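Local coordinates for protein DNA polymerase II large subunit (Pyrococcus horikoshii, PDB 5BKH) that probably forms a mini-intein that cuts itself out of a DNA polymerase large-subunit precursor and splices the flanking segments together, at residues G12-L17 with V164-N169; V53-Y58 with T70-V75; K66-D71 with K159-V164; L84-L89 with K142-E147. One frame throughout, in Å; residues are numbered along the deposited sequence.

Contact 1 (G12-L17 with V164-N169); sequences GDTRIL and VIINEN
The carbonyl oxygen of Ile165 receives two approaches from the strand that begins at Arg15. Leu17 N reaches Ile165 O at 3.3 Å, a weak bond bent to 133° at the hydrogen, and the CA of Ile16 adds a softer C-H contact to Ile165 O at 3.6 Å. The N-to-C directions of the short strands make 123°, well away from antiparallel, and no other hydrogen bond joins the two segments. Side chains therefore do most of the joining. Ile16 holds CG1 between its backbone N and carbonyl carbon (chi1 78°), which brings both branches onto Val164: CG2 meets Val164 CG1 at 3.7 Å, while CD1 lies 3.8 Å from Val164 CG2. Leu17 CD2 touches Ile165 CD1 more loosely, at 4.1 Å.

In this intein splicing fold, segment 164-169 carries the tip of a small hairpin. A type II' turn from Ile166 to Asn169 folds it back, and strand 15-20 is in turn paired with strands 23-28 and 55-61. Ile166 spreads over the start of strand 15-20. Its CD1 meets Thr14 CG2 at 3.5 Å, the two side chains at about a right angle, and its CG2 lies 3.7 Å from Arg15 O. With an alanine at Ile166, the Thr14 methyl would probably lose its apolar neighbour and a gap would open beside Ile16 CG2. Thr14 OG1 is hydrogen-bonded to Gln174 OE1, near the C-terminal end of the chain. Farther out, Leu17 packs on Leu133 and Ile165 on Ile128 of the second subunit, consistent with the domain-swapped form.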
loop_
_atom_site.group_PDB
_atom_site.type_symbol
_atom_site.label_atom_id
_atom_site.label_comp_id
_atom_site.label_asym_id
_atom_site.label_seq_id
_atom_site.Cartn_x
_atom_site.Cartn_y
_atom_site.Cartn_z
ATOM N N GLY A 12 12.080 14.703 14.562
ATOM C CA GLY A 12 13.041 14.912 15.631
ATOM C C GLY A 12 13.342 16.373 15.897
ATOM O O GLY A 12 13.617 16.751 17.039
ATOM N N ASP A 13 13.282 17.216 14.866
ATOM C CA ASP A 13 13.683 18.614 14.990
ATOM C C ASP A 13 12.540 19.553 15.368
ATOM O O ASP A 13 12.749 20.771 15.406
ATOM C CB ASP A 13 14.329 19.098 13.685
ATOM C CG ASP A 13 13.405 18.964 12.493
ATOM O OD1 ASP A 13 12.359 18.293 12.616
ATOM O OD2 ASP A 13 13.728 19.526 11.426
ATOM N N THR A 14 11.347 19.031 15.646
ATOM C CA THR A 14 10.220 19.872 16.030
ATOM C C THR A 14 10.384 20.351 17.470
ATOM O O THR A 14 10.628 19.547 18.374
ATOM C CB THR A 14 8.912 19.102 15.863
ATOM O OG1 THR A 14 8.489 19.176 14.496
ATOM C CG2 THR A 14 7.828 19.669 16.759
ATOM N N ARG A 15 10.256 21.660 17.680
ATOM C CA ARG A 15 10.456 22.271 18.989
ATOM C C ARG A 15 9.122 22.453 19.701
ATOM O O ARG A 15 8.204 23.082 19.165
ATOM C CB ARG A 15 11.162 23.621 18.865
ATOM C CG ARG A 15 12.381 23.609 17.966
ATOM C CD ARG A 15 13.030 24.978 17.919
ATOM N NE ARG A 15 14.013 25.132 18.983
ATOM C CZ ARG A 15 15.279 24.749 18.889
ATOM N NH1 ARG A 15 15.749 24.182 17.790
ATOM N NH2 ARG A 15 16.091 24.934 19.926
ATOM N N ILE A 16 9.021 21.908 20.908
ATOM C CA ILE A 16 7.836 22.057 21.733
ATOM C C ILE A 16 8.253 22.729 23.028
ATOM O O ILE A 16 9.423 22.709 23.423
ATOM C CB ILE A 16 7.129 20.714 22.013
ATOM C CG1 ILE A 16 7.873 19.926 23.094
ATOM C CG2 ILE A 16 7.008 19.896 20.737
ATOM C CD1 ILE A 16 7.066 18.788 23.672
ATOM N N LEU A 17 7.275 23.322 23.700
ATOM C CA LEU A 17 7.550 24.192 24.830
ATOM C C LEU A 17 7.228 23.516 26.163
ATOM O O LEU A 17 6.121 22.993 26.383
ATOM C CB LEU A 17 6.842 25.536 24.630
ATOM C CG LEU A 17 6.556 26.603 25.678
ATOM C CD1 LEU A 17 6.588 27.955 25.054
ATOM C CD2 LEU A 17 5.118 26.417 26.032
ATOM N N VAL A 164 0.102 19.882 22.333
ATOM C CA VAL A 164 1.459 20.385 22.480
ATOM C C VAL A 164 1.561 21.745 21.801
ATOM O O VAL A 164 0.863 22.027 20.824
ATOM C CB VAL A 164 2.474 19.359 21.914
ATOM C CG1 VAL A 164 3.321 19.946 20.810
ATOM C CG2 VAL A 164 3.343 18.822 23.030
ATOM N N ILE A 165 2.427 22.601 22.335
ATOM C CA ILE A 165 2.534 23.982 21.883
ATOM C C ILE A 165 3.799 24.117 21.050
ATOM O O ILE A 165 4.918 24.078 21.575
ATOM C CB ILE A 165 2.524 24.965 23.059
ATOM C CG1 ILE A 165 1.200 24.840 23.813
ATOM C CG2 ILE A 165 2.722 26.388 22.559
ATOM C CD1 ILE A 165 1.296 25.183 25.274
ATOM N N ILE A 166 3.610 24.293 19.748
ATOM C CA ILE A 166 4.697 24.400 18.784
ATOM C C ILE A 166 4.687 25.828 18.262
ATOM O O ILE A 166 3.726 26.241 17.603
ATOM C CB ILE A 166 4.527 23.398 17.633
ATOM C CG1 ILE A 166 4.491 21.968 18.172
ATOM C CG2 ILE A 166 5.640 23.576 16.614
ATOM C CD1 ILE A 166 4.560 20.902 17.103
ATOM N N ASN A 167 5.759 26.572 18.544
ATOM C CA ASN A 167 5.801 28.005 18.275
ATOM C C ASN A 167 4.627 28.685 18.964
ATOM O O ASN A 167 4.568 28.732 20.197
ATOM C CB ASN A 167 5.783 28.289 16.769
ATOM C CG ASN A 167 7.044 27.827 16.073
ATOM O OD1 ASN A 167 8.126 27.819 16.661
ATOM N ND2 ASN A 167 6.910 27.428 14.812
ATOM N N GLU A 168 3.677 29.191 18.179
ATOM C CA GLU A 168 2.494 29.846 18.717
ATOM C C GLU A 168 1.255 28.962 18.676
ATOM O O GLU A 168 0.222 29.343 19.237
ATOM C CB GLU A 168 2.214 31.144 17.945
ATOM C CG GLU A 168 3.334 32.174 18.029
ATOM C CD GLU A 168 2.824 33.606 18.066
ATOM O OE1 GLU A 168 2.205 34.039 17.071
ATOM O OE2 GLU A 168 3.056 34.304 19.078
ATOM N N ASN A 169 1.337 27.794 18.049
ATOM C CA ASN A 169 0.163 26.997 17.729
ATOM C C ASN A 169 -0.033 25.844 18.707
ATOM O O ASN A 169 0.914 25.343 19.319
ATOM C CB ASN A 169 0.263 26.450 16.306
ATOM C CG ASN A 169 0.244 27.549 15.260
ATOM O OD1 ASN A 169 1.183 27.698 14.480
ATOM N ND2 ASN A 169 -0.835 28.326 15.242
#

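Contact 2 (V53-Y58 with T70-V75); sequences VDIKVY and TDIEEV
Val57 and Thr70 stand side by side and point the same way, as a hydrogen-bonded pair of the antiparallel hairpin formed by strands 55-61 and 66-78. Val57 CG1 sits between its backbone N and carbonyl carbon (chi1 56°), a position that puts this methyl 3.4 Å from Thr70 CG2. Ile72 comes in next to them: its CG1 lies 3.6 Å from Val57 CG1, and its CD1 reaches across to Ile55 CG1 at 3.8 Å. On this apolar side Leu156 of strand 153-158 touches both Val57 and Ile72.

Lys56 lies on the other side of its strand. Its chain, bent at chi2 and chi3, runs past Thr70 O toward Asp71, but NZ is still 4.0 Å from Asp71 OD1, a long salt bridge. A serine in its place is likely to uncover the Thr70 carbonyl and leave Asp71 OD1 without this charge. Past Asp71 the chain turns off, the short axis of 72-75 lying at 93° to that of 55-58, and Val57-Thr70 is the one bridged pair between the two segments. What closes the pair is two backbone bonds: Val57 N to Thr70 O at 2.9 Å, and Thr70 N to Val57 O at 3.0 Å.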
loop_
_atom_site.group_PDB
_atom_site.type_symbol
_atom_site.label_atom_id
_atom_site.label_comp_id
_atom_site.label_asym_id
_atom_site.label_seq_id
_atom_site.Cartn_x
_atom_site.Cartn_y
_atom_site.Cartn_z
ATOM N N VAL A 53 15.809 15.333 34.685
ATOM C CA VAL A 53 15.642 16.746 35.004
ATOM C C VAL A 53 14.158 16.974 35.255
ATOM O O VAL A 53 13.311 16.339 34.621
ATOM C CB VAL A 53 16.186 17.647 33.870
ATOM C CG1 VAL A 53 15.537 19.024 33.894
ATOM C CG2 VAL A 53 17.703 17.771 33.956
ATOM N N ASP A 54 13.842 17.849 36.213
ATOM C CA ASP A 54 12.454 18.208 36.487
ATOM C C ASP A 54 11.766 18.691 35.215
ATOM O O ASP A 54 12.024 19.803 34.745
ATOM C CB ASP A 54 12.381 19.280 37.575
ATOM C CG ASP A 54 12.351 18.689 38.970
ATOM O OD1 ASP A 54 13.432 18.556 39.585
ATOM O OD2 ASP A 54 11.247 18.360 39.451
ATOM N N ILE A 55 10.894 17.858 34.655
ATOM C CA ILE A 55 10.293 18.085 33.346
ATOM C C ILE A 55 8.794 18.287 33.511
ATOM O O ILE A 55 8.156 17.633 34.345
ATOM C CB ILE A 55 10.593 16.911 32.387
ATOM C CG1 ILE A 55 10.505 17.354 30.925
ATOM C CG2 ILE A 55 9.669 15.720 32.645
ATOM C CD1 ILE A 55 11.426 18.476 30.570
ATOM N N LYS A 56 8.241 19.220 32.735
ATOM C CA LYS A 56 6.803 19.277 32.513
ATOM C C LYS A 56 6.569 19.861 31.128
ATOM O O LYS A 56 7.341 20.699 30.659
ATOM C CB LYS A 56 6.085 20.101 33.590
ATOM C CG LYS A 56 5.672 19.286 34.814
ATOM C CD LYS A 56 4.286 19.645 35.308
ATOM C CE LYS A 56 4.186 19.467 36.815
ATOM N NZ LYS A 56 2.775 19.542 37.288
ATOM N N VAL A 57 5.518 19.395 30.461
ATOM C CA VAL A 57 5.202 19.865 29.115
ATOM C C VAL A 57 4.024 20.825 29.200
ATOM O O VAL A 57 3.083 20.606 29.981
ATOM C CB VAL A 57 4.914 18.686 28.158
ATOM C CG1 VAL A 57 3.818 17.816 28.695
ATOM C CG2 VAL A 57 4.566 19.175 26.764
ATOM N N TYR A 58 4.077 21.908 28.413
ATOM C CA TYR A 58 2.981 22.870 28.379
ATOM C C TYR A 58 1.898 22.384 27.419
ATOM O O TYR A 58 2.165 22.152 26.232
ATOM C CB TYR A 58 3.523 24.228 27.955
ATOM C CG TYR A 58 4.068 25.094 29.074
ATOM C CD1 TYR A 58 5.425 25.423 29.135
ATOM C CD2 TYR A 58 3.213 25.699 29.985
ATOM C CE1 TYR A 58 5.919 26.222 30.141
ATOM C CE2 TYR A 58 3.703 26.528 30.985
ATOM C CZ TYR A 58 5.061 26.789 31.050
ATOM O OH TYR A 58 5.552 27.615 32.039
ATOM N N THR A 70 1.577 19.763 32.406
ATOM C CA THR A 70 1.242 18.366 32.622
ATOM C C THR A 70 2.503 17.513 32.582
ATOM O O THR A 70 3.570 17.938 32.121
ATOM C CB THR A 70 0.193 17.863 31.613
ATOM O OG1 THR A 70 -0.558 16.793 32.201
ATOM C CG2 THR A 70 0.841 17.365 30.343
ATOM N N ASP A 71 2.356 16.297 33.102
ATOM C CA ASP A 71 3.480 15.395 33.297
ATOM C C ASP A 71 3.786 14.620 32.026
ATOM O O ASP A 71 2.881 14.163 31.319
ATOM C CB ASP A 71 3.187 14.422 34.439
ATOM C CG ASP A 71 3.185 15.098 35.795
ATOM O OD1 ASP A 71 4.021 16.002 36.010
ATOM O OD2 ASP A 71 2.348 14.726 36.645
ATOM N N ILE A 72 5.078 14.468 31.747
ATOM C CA ILE A 72 5.561 13.693 30.609
ATOM C C ILE A 72 5.754 12.259 31.090
ATOM O O ILE A 72 6.773 11.932 31.698
ATOM C CB ILE A 72 6.858 14.274 30.047
ATOM C CG1 ILE A 72 6.647 15.713 29.579
ATOM C CG2 ILE A 72 7.380 13.400 28.920
ATOM C CD1 ILE A 72 7.737 16.218 28.658
ATOM N N GLU A 73 4.774 11.394 30.818
ATOM C CA GLU A 73 4.876 10.012 31.275
ATOM C C GLU A 73 5.966 9.263 30.512
ATOM O O GLU A 73 6.918 8.748 31.109
ATOM C CB GLU A 73 3.524 9.314 31.129
ATOM C CG GLU A 73 2.431 9.922 31.995
ATOM C CD GLU A 73 1.071 9.299 31.750
ATOM O OE1 GLU A 73 0.900 8.636 30.704
ATOM O OE2 GLU A 73 0.171 9.476 32.600
ATOM N N GLU A 74 5.852 9.207 29.188
ATOM C CA GLU A 74 6.820 8.514 28.353
ATOM C C GLU A 74 7.245 9.407 27.198
ATOM O O GLU A 74 6.480 10.256 26.734
ATOM C CB GLU A 74 6.242 7.209 27.795
ATOM C CG GLU A 74 5.770 6.232 28.849
ATOM C CD GLU A 74 4.775 5.232 28.302
ATOM O OE1 GLU A 74 4.510 5.270 27.082
ATOM O OE2 GLU A 74 4.261 4.407 29.087
ATOM N N VAL A 75 8.476 9.208 26.736
ATOM C CA VAL A 75 8.938 9.761 25.468
ATOM C C VAL A 75 9.387 8.597 24.595
ATOM O O VAL A 75 10.124 7.715 25.052
ATOM C CB VAL A 75 10.069 10.785 25.658
ATOM C CG1 VAL A 75 10.298 11.568 24.371
ATOM C CG2 VAL A 75 9.739 11.725 26.794
#

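Contact 3 (K66-D71 with K159-V164); sequences KVVLTD and KKYHTV
Thr70 OG1 donates to Lys159 O. At 2.5 Å between Thr70 OG1 and Lys159 O the modelled bond is very short, and its exact length is doubtful. One residue on, the backbones meet: Lys159 N bonds to Asp71 O at 3.1 Å. The side chains of these two residues run alongside each other, and a salt bridge joins Lys159 NZ to Asp71 OD2 at 3.2 Å, weak as a hydrogen bond. Farther along, Val68 CG1 presses against Tyr161 CD2 at 3.4 Å, approaching the ring obliquely.

Behind this shell the loop is shaped by a gamma turn centred on Lys160, in which Tyr161 N returns to Lys159 O at 2.7 Å. That oxygen thus serves two donors, one from the loop itself and one from strand 66-78. Lys160 CG sits above one face of the Tyr161 ring, toward its rim. Ser59 on the neighbouring strand 55-61 holds Thr163 O through its OG, where the loop leads on to strand 164-166. With Lys159 on one oxygen of Asp71 and Lys56 near the other, the positive charge would probably stabilise the carboxylate as an anion.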
loop_
_atom_site.group_PDB
_atom_site.type_symbol
_atom_site.label_atom_id
_atom_site.label_comp_id
_atom_site.label_asym_id
_atom_site.label_seq_id
_atom_site.Cartn_x
_atom_site.Cartn_y
_atom_site.Cartn_z
ATOM N N LYS A 66 -7.322 27.353 29.287
ATOM C CA LYS A 66 -6.151 27.842 30.003
ATOM C C LYS A 66 -4.916 27.025 29.647
ATOM O O LYS A 66 -4.978 25.798 29.551
ATOM C CB LYS A 66 -6.374 27.802 31.526
ATOM C CG LYS A 66 -7.586 28.597 32.005
ATOM C CD LYS A 66 -7.425 29.068 33.443
ATOM C CE LYS A 66 -7.876 30.515 33.611
ATOM N NZ LYS A 66 -6.948 31.306 34.468
ATOM N N VAL A 67 -3.792 27.715 29.455
ATOM C CA VAL A 67 -2.510 27.033 29.325
ATOM C C VAL A 67 -2.163 26.370 30.652
ATOM O O VAL A 67 -2.325 26.968 31.724
ATOM C CB VAL A 67 -1.419 28.026 28.891
ATOM C CG1 VAL A 67 -0.058 27.362 28.891
ATOM C CG2 VAL A 67 -1.742 28.593 27.518
ATOM N N VAL A 68 -1.684 25.122 30.592
ATOM C CA VAL A 68 -1.490 24.313 31.790
ATOM C C VAL A 68 -0.213 23.486 31.667
ATOM O O VAL A 68 0.308 23.257 30.574
ATOM C CB VAL A 68 -2.718 23.405 32.044
ATOM C CG1 VAL A 68 -2.775 22.284 31.023
ATOM C CG2 VAL A 68 -2.731 22.873 33.474
ATOM N N LEU A 69 0.310 23.066 32.820
ATOM C CA LEU A 69 1.428 22.132 32.912
ATOM C C LEU A 69 0.930 20.706 33.091
ATOM O O LEU A 69 -0.013 20.457 33.850
ATOM C CB LEU A 69 2.347 22.498 34.078
ATOM C CG LEU A 69 3.088 23.825 33.955
ATOM C CD1 LEU A 69 3.803 24.137 35.241
ATOM C CD2 LEU A 69 4.113 23.714 32.819
ATOM N N THR A 70 1.577 19.763 32.406
ATOM C CA THR A 70 1.242 18.366 32.622
ATOM C C THR A 70 2.503 17.513 32.582
ATOM O O THR A 70 3.570 17.938 32.121
ATOM C CB THR A 70 0.193 17.863 31.613
ATOM O OG1 THR A 70 -0.558 16.793 32.201
ATOM C CG2 THR A 70 0.841 17.365 30.343
ATOM N N ASP A 71 2.356 16.297 33.102
ATOM C CA ASP A 71 3.480 15.395 33.297
ATOM C C ASP A 71 3.786 14.620 32.026
ATOM O O ASP A 71 2.881 14.163 31.319
ATOM C CB ASP A 71 3.187 14.422 34.439
ATOM C CG ASP A 71 3.185 15.098 35.795
ATOM O OD1 ASP A 71 4.021 16.002 36.010
ATOM O OD2 ASP A 71 2.348 14.726 36.645
ATOM N N LYS A 159 0.036 13.283 30.468
ATOM C CA LYS A 159 -1.099 12.955 31.316
ATOM C C LYS A 159 -2.236 13.940 31.065
ATOM O O LYS A 159 -2.015 15.155 31.019
ATOM C CB LYS A 159 -0.673 12.960 32.786
ATOM C CG LYS A 159 -1.813 12.967 33.785
ATOM C CD LYS A 159 -1.409 13.695 35.057
ATOM C CE LYS A 159 -0.240 12.994 35.739
ATOM N NZ LYS A 159 -0.310 13.088 37.225
ATOM N N LYS A 160 -3.444 13.400 30.870
ATOM C CA LYS A 160 -4.670 14.172 30.687
ATOM C C LYS A 160 -4.657 15.004 29.407
ATOM O O LYS A 160 -5.343 14.669 28.436
ATOM C CB LYS A 160 -4.924 15.078 31.898
ATOM C CG LYS A 160 -6.396 15.243 32.259
ATOM C CD LYS A 160 -6.566 15.969 33.587
ATOM C CE LYS A 160 -7.976 16.515 33.748
ATOM N NZ LYS A 160 -8.963 15.771 32.916
ATOM N N TYR A 161 -3.890 16.088 29.395
ATOM C CA TYR A 161 -3.887 17.035 28.285
ATOM C C TYR A 161 -2.787 16.647 27.305
ATOM O O TYR A 161 -1.596 16.771 27.616
ATOM C CB TYR A 161 -3.699 18.455 28.810
ATOM C CG TYR A 161 -4.640 18.795 29.944
ATOM C CD1 TYR A 161 -6.018 18.693 29.786
ATOM C CD2 TYR A 161 -4.151 19.185 31.183
ATOM C CE1 TYR A 161 -6.882 18.995 30.824
ATOM C CE2 TYR A 161 -5.005 19.490 32.227
ATOM C CZ TYR A 161 -6.370 19.392 32.043
ATOM O OH TYR A 161 -7.224 19.691 33.081
ATOM N N HIS A 162 -3.185 16.196 26.116
ATOM C CA HIS A 162 -2.274 15.572 25.164
ATOM C C HIS A 162 -1.855 16.488 24.023
ATOM O O HIS A 162 -1.126 16.049 23.129
ATOM C CB HIS A 162 -2.910 14.300 24.602
ATOM C CG HIS A 162 -3.539 13.437 25.650
ATOM N ND1 HIS A 162 -2.807 12.837 26.652
ATOM C CD2 HIS A 162 -4.826 13.075 25.857
ATOM C CE1 HIS A 162 -3.618 12.143 27.431
ATOM N NE2 HIS A 162 -4.849 12.271 26.970
ATOM N N THR A 163 -2.284 17.738 24.027
ATOM C CA THR A 163 -1.877 18.655 22.980
ATOM C C THR A 163 -0.539 19.294 23.338
ATOM O O THR A 163 -0.089 19.258 24.486
ATOM C CB THR A 163 -2.946 19.723 22.761
ATOM O OG1 THR A 163 -2.843 20.223 21.425
ATOM C CG2 THR A 163 -2.768 20.863 23.741
ATOM N N VAL A 164 0.102 19.882 22.333
ATOM C CA VAL A 164 1.459 20.385 22.480
ATOM C C VAL A 164 1.561 21.745 21.801
ATOM O O VAL A 164 0.863 22.027 20.824
ATOM C CB VAL A 164 2.474 19.359 21.914
ATOM C CG1 VAL A 164 3.321 19.946 20.810
ATOM C CG2 VAL A 164 3.343 18.822 23.030
#

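Contact 4 (L84-L89 with K142-E147); sequences LIRFEL and KIEFIE
Ile85 lays its CG1 over one face of the Phe145 ring, 3.8 Å from the ring centroid and 21° off the normal, a CH-pi contact. The two side chains run side by side, and with CG1 anti to the carbonyl carbon (chi1 -87°) the isoleucine carries its CD1 onward to Phe145 CZ at 3.6 Å. Phe87 and Ile143 repeat the pairing on the same side of the sheet but turned differently: here Ile143 CG1 meets the ring at its edge, 3.8 Å from Phe87 CD1, while Ile85 CG2 covers part of one ring face.

The other side of the sheet mixes charge with apolar contact. Ile146 CD1 lies 3.9 Å from Leu84 CB, and Ile146 CG1 is just as far from Arg86 CB. The ion pairs run along each strand: Arg86 bridges to Glu88, and Lys142 NZ to Glu144 OE1 at 3.4 Å. Across the strands Arg86 NE stops 4.3 Å short of Glu144 OE1, beyond a salt bridge, although that oxygen is near the plane of the guanidinium. These paired positive groups probably offset the closeness of the Glu88 and Glu144 carboxylates.

Six backbone bonds, two each at Leu84-Ile146, Arg86-Glu144 and Glu88-Lys142, make this a regular antiparallel pair. In the six-stranded sheet, strand 84-89 lies between strands 94-97 and 135-146, with Phe95 and Thr97 packed on Phe87. Strand 124-128 borders 135-146 on its other edge, and Phe145 stacks on Phe145 of the third subunit.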
loop_
_atom_site.group_PDB
_atom_site.type_symbol
_atom_site.label_atom_id
_atom_site.label_comp_id
_atom_site.label_asym_id
_atom_site.label_seq_id
_atom_site.Cartn_x
_atom_site.Cartn_y
_atom_site.Cartn_z
ATOM N N LEU A 84 19.983 3.214 5.205
ATOM C CA LEU A 84 20.874 3.456 4.083
ATOM C C LEU A 84 22.225 2.801 4.324
ATOM O O LEU A 84 22.569 2.413 5.443
ATOM C CB LEU A 84 21.080 4.952 3.836
ATOM C CG LEU A 84 19.840 5.762 3.491
ATOM C CD1 LEU A 84 19.502 6.658 4.651
ATOM C CD2 LEU A 84 20.076 6.568 2.229
ATOM N N ILE A 85 22.989 2.693 3.246
ATOM C CA ILE A 85 24.361 2.223 3.296
ATOM C C ILE A 85 25.268 3.440 3.188
ATOM O O ILE A 85 25.063 4.306 2.323
ATOM C CB ILE A 85 24.641 1.216 2.170
ATOM C CG1 ILE A 85 24.261 -0.192 2.609
ATOM C CG2 ILE A 85 26.109 1.207 1.838
ATOM C CD1 ILE A 85 24.415 -1.221 1.512
ATOM N N ARG A 86 26.262 3.513 4.069
ATOM C CA ARG A 86 27.223 4.605 4.131
ATOM C C ARG A 86 28.606 4.052 3.812
ATOM O O ARG A 86 29.105 3.166 4.521
ATOM C CB ARG A 86 27.219 5.259 5.512
ATOM C CG ARG A 86 27.975 6.573 5.574
ATOM C CD ARG A 86 27.594 7.368 6.809
ATOM N NE ARG A 86 28.769 7.802 7.555
ATOM C CZ ARG A 86 29.489 8.878 7.261
ATOM N NH1 ARG A 86 29.171 9.669 6.249
ATOM N NH2 ARG A 86 30.552 9.169 8.006
ATOM N N PHE A 87 29.203 4.567 2.742
ATOM C CA PHE A 87 30.563 4.246 2.334
ATOM C C PHE A 87 31.468 5.392 2.774
ATOM O O PHE A 87 31.346 6.519 2.276
ATOM C CB PHE A 87 30.650 4.054 0.822
ATOM C CG PHE A 87 29.775 2.961 0.286
ATOM C CD1 PHE A 87 30.061 1.633 0.551
ATOM C CD2 PHE A 87 28.681 3.260 -0.514
ATOM C CE1 PHE A 87 29.260 0.623 0.044
ATOM C CE2 PHE A 87 27.882 2.256 -1.024
ATOM C CZ PHE A 87 28.177 0.932 -0.746
ATOM N N GLU A 88 32.358 5.109 3.718
ATOM C CA GLU A 88 33.443 6.017 4.061
ATOM C C GLU A 88 34.622 5.656 3.168
ATOM O O GLU A 88 35.165 4.545 3.263
ATOM C CB GLU A 88 33.796 5.910 5.540
ATOM C CG GLU A 88 33.375 7.125 6.353
ATOM C CD GLU A 88 33.207 6.814 7.826
ATOM O OE1 GLU A 88 32.269 7.364 8.444
ATOM O OE2 GLU A 88 34.010 6.024 8.367
ATOM N N LEU A 89 34.988 6.583 2.288
ATOM C CA LEU A 89 36.028 6.401 1.287
ATOM C C LEU A 89 37.291 7.158 1.684
ATOM O O LEU A 89 37.285 8.013 2.573
ATOM C CB LEU A 89 35.536 6.883 -0.082
ATOM C CG LEU A 89 34.093 6.549 -0.463
ATOM C CD1 LEU A 89 33.583 7.519 -1.514
ATOM C CD2 LEU A 89 34.031 5.134 -0.983
ATOM N N LYS A 142 35.285 2.123 5.012
ATOM C CA LYS A 142 34.308 1.671 5.997
ATOM C C LYS A 142 32.926 1.562 5.371
ATOM O O LYS A 142 32.554 2.379 4.529
ATOM C CB LYS A 142 34.256 2.621 7.201
ATOM C CG LYS A 142 33.931 1.940 8.520
ATOM C CD LYS A 142 33.689 2.964 9.621
ATOM C CE LYS A 142 33.387 2.293 10.952
ATOM N NZ LYS A 142 32.035 2.658 11.456
ATOM N N ILE A 143 32.162 0.558 5.796
ATOM C CA ILE A 143 30.793 0.358 5.336
ATOM C C ILE A 143 29.896 0.264 6.560
ATOM O O ILE A 143 30.112 -0.592 7.426
ATOM C CB ILE A 143 30.646 -0.895 4.462
ATOM C CG1 ILE A 143 31.471 -0.738 3.187
ATOM C CG2 ILE A 143 29.180 -1.125 4.117
ATOM C CD1 ILE A 143 31.349 -1.895 2.243
ATOM N N GLU A 144 28.887 1.131 6.626
ATOM C CA GLU A 144 28.006 1.222 7.782
ATOM C C GLU A 144 26.556 1.248 7.330
ATOM O O GLU A 144 26.193 2.026 6.446
ATOM C CB GLU A 144 28.305 2.484 8.601
ATOM C CG GLU A 144 28.715 2.228 10.038
ATOM C CD GLU A 144 28.986 3.514 10.797
ATOM O OE1 GLU A 144 29.491 4.475 10.181
ATOM O OE2 GLU A 144 28.691 3.561 12.009
ATOM N N PHE A 145 25.722 0.423 7.946
ATOM C CA PHE A 145 24.280 0.515 7.747
ATOM C C PHE A 145 23.749 1.536 8.746
ATOM O O PHE A 145 23.776 1.301 9.959
ATOM C CB PHE A 145 23.624 -0.851 7.915
ATOM C CG PHE A 145 23.720 -1.713 6.689
ATOM C CD1 PHE A 145 24.897 -2.384 6.391
ATOM C CD2 PHE A 145 22.642 -1.847 5.831
ATOM C CE1 PHE A 145 24.995 -3.174 5.261
ATOM C CE2 PHE A 145 22.732 -2.640 4.700
ATOM C CZ PHE A 145 23.911 -3.305 4.416
ATOM N N ILE A 146 23.288 2.680 8.241
ATOM C CA ILE A 146 22.967 3.824 9.083
ATOM C C ILE A 146 21.494 4.186 8.938
ATOM O O ILE A 146 20.864 3.960 7.898
ATOM C CB ILE A 146 23.861 5.044 8.762
ATOM C CG1 ILE A 146 23.797 5.399 7.276
ATOM C CG2 ILE A 146 25.298 4.782 9.182
ATOM C CD1 ILE A 146 22.816 6.508 6.948
ATOM N N GLU A 147 20.952 4.762 10.008
ATOM C CA GLU A 147 19.594 5.285 10.023
ATOM C C GLU A 147 19.660 6.797 10.150
ATOM O O GLU A 147 20.136 7.307 11.175
ATOM C CB GLU A 147 18.794 4.687 11.178
ATOM C CG GLU A 147 18.610 3.191 11.083
ATOM C CD GLU A 147 18.006 2.607 12.340
ATOM O OE1 GLU A 147 18.395 3.042 13.444
ATOM O OE2 GLU A 147 17.149 1.710 12.225
#

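Contacts 1, 2 and 3 gather on one side of the chain's centre around the large antiparallel sheet; contact 4 belongs to the separate six-stranded sheet on the opposite side, its centre about 32 to 41 Å from theirs. Contacts 2 and 3 share Thr70 and Asp71 on strand 66-78, while the segments of contacts 1 and 3 overlap at Val164, where the loop of contact 3 runs into the strand of contact 1. Contacts 1 and 2 are partly buried and chiefly aliphatic, and they touch through Val57 and Tyr58. Contact 3, at the surface, relies more on polar bonds and charge. Contact 4 is also a surface contact, yet its continuous strand pairing separates an aromatic-aliphatic face from one that mixes charged and aliphatic side chains.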